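Local coordinates for 3-oxoacyl-(acyl-carrier protein) synthase II (Thermus thermophilus, PDB 1J3N) that probably catalyses the condensation step of fatty acid elongation, joining an acyl chain to malonyl-acyl-carrier protein to give a 3-oxoacyl-acyl-carrier protein, at residues Leu9-His23 and Val346-Gly358. Sequence-based numbering, arbitrary orientation.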
loop_
_atom_site.group_PDB
_atom_site.type_symbol
_atom_site.label_atom_id
_atom_site.label_comp_id
_atom_site.label_asym_id
_atom_site.label_seq_id
_atom_site.Cartn_x
_atom_site.Cartn_y
_atom_site.Cartn_z
ATOM N N LEU A 9 10.548 3.594 19.573
ATOM C CA LEU A 9 11.109 2.573 18.713
ATOM C C LEU A 9 10.626 1.200 19.167
ATOM O O LEU A 9 10.923 0.758 20.279
ATOM C CB LEU A 9 12.643 2.630 18.751
ATOM C CG LEU A 9 13.283 3.974 18.371
ATOM C CD1 LEU A 9 14.762 3.952 18.709
ATOM C CD2 LEU A 9 13.075 4.262 16.885
ATOM N N GLY A 10 9.849 0.552 18.308
ATOM C CA GLY A 10 9.341 -0.777 18.598
ATOM C C GLY A 10 10.015 -1.713 17.619
ATOM O O GLY A 10 9.663 -1.747 16.443
ATOM N N ALA A 11 10.996 -2.463 18.103
ATOM C CA ALA A 11 11.742 -3.378 17.254
ATOM C C ALA A 11 11.546 -4.848 17.606
ATOM O O ALA A 11 11.729 -5.249 18.755
ATOM C CB ALA A 11 13.230 -3.032 17.322
ATOM N N LEU A 12 11.163 -5.641 16.609
ATOM C CA LEU A 12 10.986 -7.080 16.791
ATOM C C LEU A 12 11.902 -7.682 15.729
ATOM O O LEU A 12 11.522 -7.789 14.565
ATOM C CB LEU A 12 9.530 -7.486 16.543
ATOM C CG LEU A 12 9.174 -8.940 16.861
ATOM C CD1 LEU A 12 9.498 -9.252 18.319
ATOM C CD2 LEU A 12 7.701 -9.177 16.584
ATOM N N THR A 13 13.110 -8.072 16.129
ATOM C CA THR A 13 14.082 -8.596 15.171
ATOM C C THR A 13 14.713 -9.942 15.480
ATOM O O THR A 13 14.592 -10.463 16.589
ATOM C CB THR A 13 15.244 -7.588 14.981
ATOM O OG1 THR A 13 16.212 -7.766 16.027
ATOM C CG2 THR A 13 14.720 -6.169 15.037
ATOM N N PRO A 14 15.403 -10.525 14.479
ATOM C CA PRO A 14 16.093 -11.816 14.576
ATOM C C PRO A 14 17.258 -11.835 15.573
ATOM O O PRO A 14 17.791 -12.897 15.881
ATOM C CB PRO A 14 16.565 -12.061 13.145
ATOM C CG PRO A 14 15.479 -11.452 12.338
ATOM C CD PRO A 14 15.264 -10.130 13.067
ATOM N N ILE A 15 17.661 -10.668 16.072
ATOM C CA ILE A 15 18.762 -10.619 17.036
ATOM C C ILE A 15 18.368 -9.908 18.319
ATOM O O ILE A 15 19.223 -9.564 19.130
ATOM C CB ILE A 15 20.008 -9.921 16.458
ATOM C CG1 ILE A 15 19.717 -8.443 16.191
ATOM C CG2 ILE A 15 20.441 -10.615 15.179
ATOM C CD1 ILE A 15 20.902 -7.708 15.545
ATOM N N GLY A 16 17.071 -9.684 18.499
ATOM C CA GLY A 16 16.619 -9.032 19.711
ATOM C C GLY A 16 15.185 -8.552 19.708
ATOM O O GLY A 16 14.720 -7.968 18.728
ATOM N N VAL A 17 14.476 -8.813 20.805
ATOM C CA VAL A 17 13.096 -8.365 20.954
ATOM C C VAL A 17 13.188 -7.074 21.762
ATOM O O VAL A 17 13.654 -7.070 22.907
ATOM C CB VAL A 17 12.226 -9.388 21.737
ATOM C CG1 VAL A 17 10.833 -8.815 21.980
ATOM C CG2 VAL A 17 12.120 -10.692 20.967
ATOM N N GLY A 18 12.760 -5.971 21.157
ATOM C CA GLY A 18 12.823 -4.699 21.837
ATOM C C GLY A 18 13.951 -3.861 21.265
ATOM O O GLY A 18 15.004 -4.377 20.877
ATOM N N GLN A 19 13.717 -2.558 21.224
ATOM C CA GLN A 19 14.665 -1.583 20.702
ATOM C C GLN A 19 16.055 -1.647 21.360
ATOM O O GLN A 19 17.079 -1.642 20.669
ATOM C CB GLN A 19 14.025 -0.196 20.849
ATOM C CG GLN A 19 14.907 1.002 20.616
ATOM C CD GLN A 19 15.722 1.356 21.831
ATOM O OE1 GLN A 19 16.897 1.022 21.911
ATOM N NE2 GLN A 19 15.098 2.026 22.793
ATOM N N GLU A 20 16.104 -1.730 22.688
ATOM C CA GLU A 20 17.397 -1.786 23.367
ATOM C C GLU A 20 18.156 -3.080 23.057
ATOM O O GLU A 20 19.351 -3.044 22.760
ATOM C CB GLU A 20 17.217 -1.618 24.881
ATOM C CG GLU A 20 18.526 -1.555 25.677
ATOM C CD GLU A 20 19.512 -0.512 25.150
ATOM O OE1 GLU A 20 19.110 0.653 24.942
ATOM O OE2 GLU A 20 20.700 -0.854 24.953
ATOM N N ALA A 21 17.470 -4.219 23.120
ATOM C CA ALA A 21 18.112 -5.499 22.822
ATOM C C ALA A 21 18.687 -5.477 21.407
ATOM O O ALA A 21 19.778 -5.994 21.156
ATOM C CB ALA A 21 17.104 -6.649 22.953
ATOM N N PHE A 22 17.944 -4.873 20.487
ATOM C CA PHE A 22 18.361 -4.771 19.091
ATOM C C PHE A 22 19.654 -3.970 18.980
ATOM O O PHE A 22 20.579 -4.371 18.274
ATOM C CB PHE A 22 17.239 -4.113 18.265
ATOM C CG PHE A 22 17.586 -3.880 16.808
ATOM C CD1 PHE A 22 18.254 -4.847 16.062
ATOM C CD2 PHE A 22 17.201 -2.705 16.178
ATOM C CE1 PHE A 22 18.534 -4.645 14.702
ATOM C CE2 PHE A 22 17.471 -2.490 14.829
ATOM C CZ PHE A 22 18.146 -3.473 14.087
ATOM N N HIS A 23 19.723 -2.851 19.693
ATOM C CA HIS A 23 20.903 -1.989 19.658
ATOM C C HIS A 23 22.154 -2.664 20.225
ATOM O O HIS A 23 23.225 -2.621 19.617
ATOM C CB HIS A 23 20.628 -0.678 20.406
ATOM C CG HIS A 23 21.695 0.351 20.209
ATOM N ND1 HIS A 23 22.675 0.595 21.147
ATOM C CD2 HIS A 23 21.990 1.133 19.144
ATOM C CE1 HIS A 23 23.531 1.482 20.666
ATOM N NE2 HIS A 23 23.137 1.822 19.452
ATOM N N VAL A 346 12.801 -1.491 10.378
ATOM C CA VAL A 346 13.811 -1.892 11.355
ATOM C C VAL A 346 15.162 -1.216 11.111
ATOM O O VAL A 346 15.909 -0.939 12.058
ATOM C CB VAL A 346 13.980 -3.436 11.364
ATOM C CG1 VAL A 346 15.172 -3.837 12.222
ATOM C CG2 VAL A 346 12.706 -4.080 11.918
ATOM N N GLU A 347 15.478 -0.959 9.844
ATOM C CA GLU A 347 16.733 -0.302 9.479
ATOM C C GLU A 347 16.661 1.179 9.815
ATOM O O GLU A 347 17.681 1.820 10.064
ATOM C CB GLU A 347 17.018 -0.492 7.988
ATOM C CG GLU A 347 17.731 -1.793 7.678
ATOM C CD GLU A 347 17.447 -2.309 6.281
ATOM O OE1 GLU A 347 17.390 -1.492 5.335
ATOM O OE2 GLU A 347 17.288 -3.539 6.128
ATOM N N ALA A 348 15.448 1.727 9.811
ATOM C CA ALA A 348 15.265 3.124 10.162
ATOM C C ALA A 348 15.512 3.215 11.666
ATOM O O ALA A 348 16.038 4.213 12.165
ATOM C CB ALA A 348 13.839 3.587 9.820
ATOM N N ILE A 349 15.120 2.170 12.390
ATOM C CA ILE A 349 15.334 2.138 13.826
ATOM C C ILE A 349 16.837 2.139 14.122
ATOM O O ILE A 349 17.319 2.909 14.961
ATOM C CB ILE A 349 14.650 0.904 14.458
ATOM C CG1 ILE A 349 13.119 1.059 14.329
ATOM C CG2 ILE A 349 15.068 0.769 15.926
ATOM C CD1 ILE A 349 12.305 -0.027 14.997
ATOM N N ALA A 350 17.573 1.286 13.417
ATOM C CA ALA A 350 19.015 1.190 13.587
ATOM C C ALA A 350 19.667 2.530 13.240
ATOM O O ALA A 350 20.592 2.978 13.923
ATOM C CB ALA A 350 19.577 0.079 12.688
ATOM N N THR A 351 19.172 3.172 12.185
ATOM C CA THR A 351 19.716 4.455 11.744
ATOM C C THR A 351 19.454 5.553 12.769
ATOM O O THR A 351 20.305 6.408 13.007
ATOM C CB THR A 351 19.121 4.869 10.377
ATOM O OG1 THR A 351 19.377 3.831 9.418
ATOM C CG2 THR A 351 19.754 6.163 9.890
ATOM N N VAL A 352 18.273 5.533 13.377
ATOM C CA VAL A 352 17.937 6.518 14.397
ATOM C C VAL A 352 18.773 6.260 15.651
ATOM O O VAL A 352 19.190 7.201 16.321
ATOM C CB VAL A 352 16.427 6.457 14.762
ATOM C CG1 VAL A 352 16.154 7.230 16.038
ATOM C CG2 VAL A 352 15.609 7.030 13.627
ATOM N N GLN A 353 19.022 4.983 15.952
ATOM C CA GLN A 353 19.810 4.594 17.127
ATOM C C GLN A 353 21.274 5.018 16.995
ATOM O O GLN A 353 21.912 5.371 17.986
ATOM C CB GLN A 353 19.742 3.079 17.356
ATOM C CG GLN A 353 18.354 2.552 17.719
ATOM C CD GLN A 353 18.343 1.058 18.009
ATOM O OE1 GLN A 353 18.898 0.261 17.250
ATOM N NE2 GLN A 353 17.685 0.670 19.102
ATOM N N ALA A 354 21.806 4.975 15.777
ATOM C CA ALA A 354 23.191 5.374 15.545
ATOM C C ALA A 354 23.369 6.878 15.781
ATOM O O ALA A 354 24.408 7.307 16.274
ATOM C CB ALA A 354 23.617 5.018 14.130
ATOM N N LEU A 355 22.364 7.673 15.418
ATOM C CA LEU A 355 22.428 9.123 15.612
ATOM C C LEU A 355 22.310 9.476 17.087
ATOM O O LEU A 355 23.090 10.264 17.623
ATOM C CB LEU A 355 21.295 9.821 14.853
ATOM C CG LEU A 355 21.331 9.884 13.325
ATOM C CD1 LEU A 355 20.023 10.464 12.817
ATOM C CD2 LEU A 355 22.497 10.736 12.870
ATOM N N TYR A 356 21.307 8.888 17.728
ATOM C CA TYR A 356 21.016 9.096 19.140
ATOM C C TYR A 356 22.160 8.659 20.075
ATOM O O TYR A 356 22.541 9.391 20.989
ATOM C CB TYR A 356 19.740 8.322 19.480
ATOM C CG TYR A 356 19.262 8.464 20.903
ATOM C CD1 TYR A 356 18.635 9.629 21.336
ATOM C CD2 TYR A 356 19.433 7.427 21.817
ATOM C CE1 TYR A 356 18.189 9.762 22.648
ATOM C CE2 TYR A 356 18.992 7.547 23.137
ATOM C CZ TYR A 356 18.370 8.718 23.545
ATOM O OH TYR A 356 17.939 8.847 24.850
ATOM N N HIS A 357 22.703 7.467 19.841
ATOM C CA HIS A 357 23.778 6.910 20.671
ATOM C C HIS A 357 25.196 7.333 20.274
ATOM O O HIS A 357 26.140 7.154 21.046
ATOM C CB HIS A 357 23.710 5.381 20.657
ATOM C CG HIS A 357 22.485 4.814 21.305
ATOM N ND1 HIS A 357 22.206 4.980 22.645
ATOM C CD2 HIS A 357 21.487 4.045 20.806
ATOM C CE1 HIS A 357 21.093 4.334 22.945
ATOM N NE2 HIS A 357 20.638 3.757 21.847
ATOM N N GLY A 358 25.352 7.877 19.072
ATOM C CA GLY A 358 26.669 8.296 18.633
ATOM C C GLY A 358 27.616 7.149 18.330
ATOM O O GLY A 358 28.832 7.282 18.488
#
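Helix 346-357 packs against strand 9-13 and the helix 19-23 that follows the hairpin turn, a buried contact between the N- and C-terminal halves of the thiolase fold, apolar at Leu9, Phe22 and Ile349 and polar at Gln353. Phe22 fits as a knob into a hole formed by Val346, Ile349, Ala350 and Gln353. With CG anti to the backbone N (chi1 177°), its ring is placed against the helix, CZ lying 3.5 Å from Val346 CG1, while Ile349 CG2 approaches the ring edge. Ile349 in turn lies against the strand: its CD1 is 3.5 Å from Gly10 O and also touches Ala11 CB, and its CG1 meets Leu9 CD2 at 4.1 Å. Away from this contact, Thr351 packs on Phe405, so the helix lies between strand 9-13 of the N-terminal half and strand 399-406 of the C-terminal half, as expected for the central helical layer of the thiolase fold.

Gln353 is the polar centre. Its NE2 donates to the backbone O of Gln19 at 2.9 Å, from 52° above the carbonyl plane, opposite the face used by His23 N. A second, weak bond goes from NE2 to Gln19 OE1, the two amides standing nearly perpendicular. Gln26 NE2 donates to Gln353 OE1, and Asp85 takes Gln19 NE2. Further along, CD2 of His357 sits over one face of the His23 ring, 3.1 Å from His23 NE2, the rings meeting obliquely with planes 35° apart. With both ends of its amide engaged, Gln353 is fixed in rotation, and its buried polar atoms are satisfied amid aliphatic and aromatic side chains.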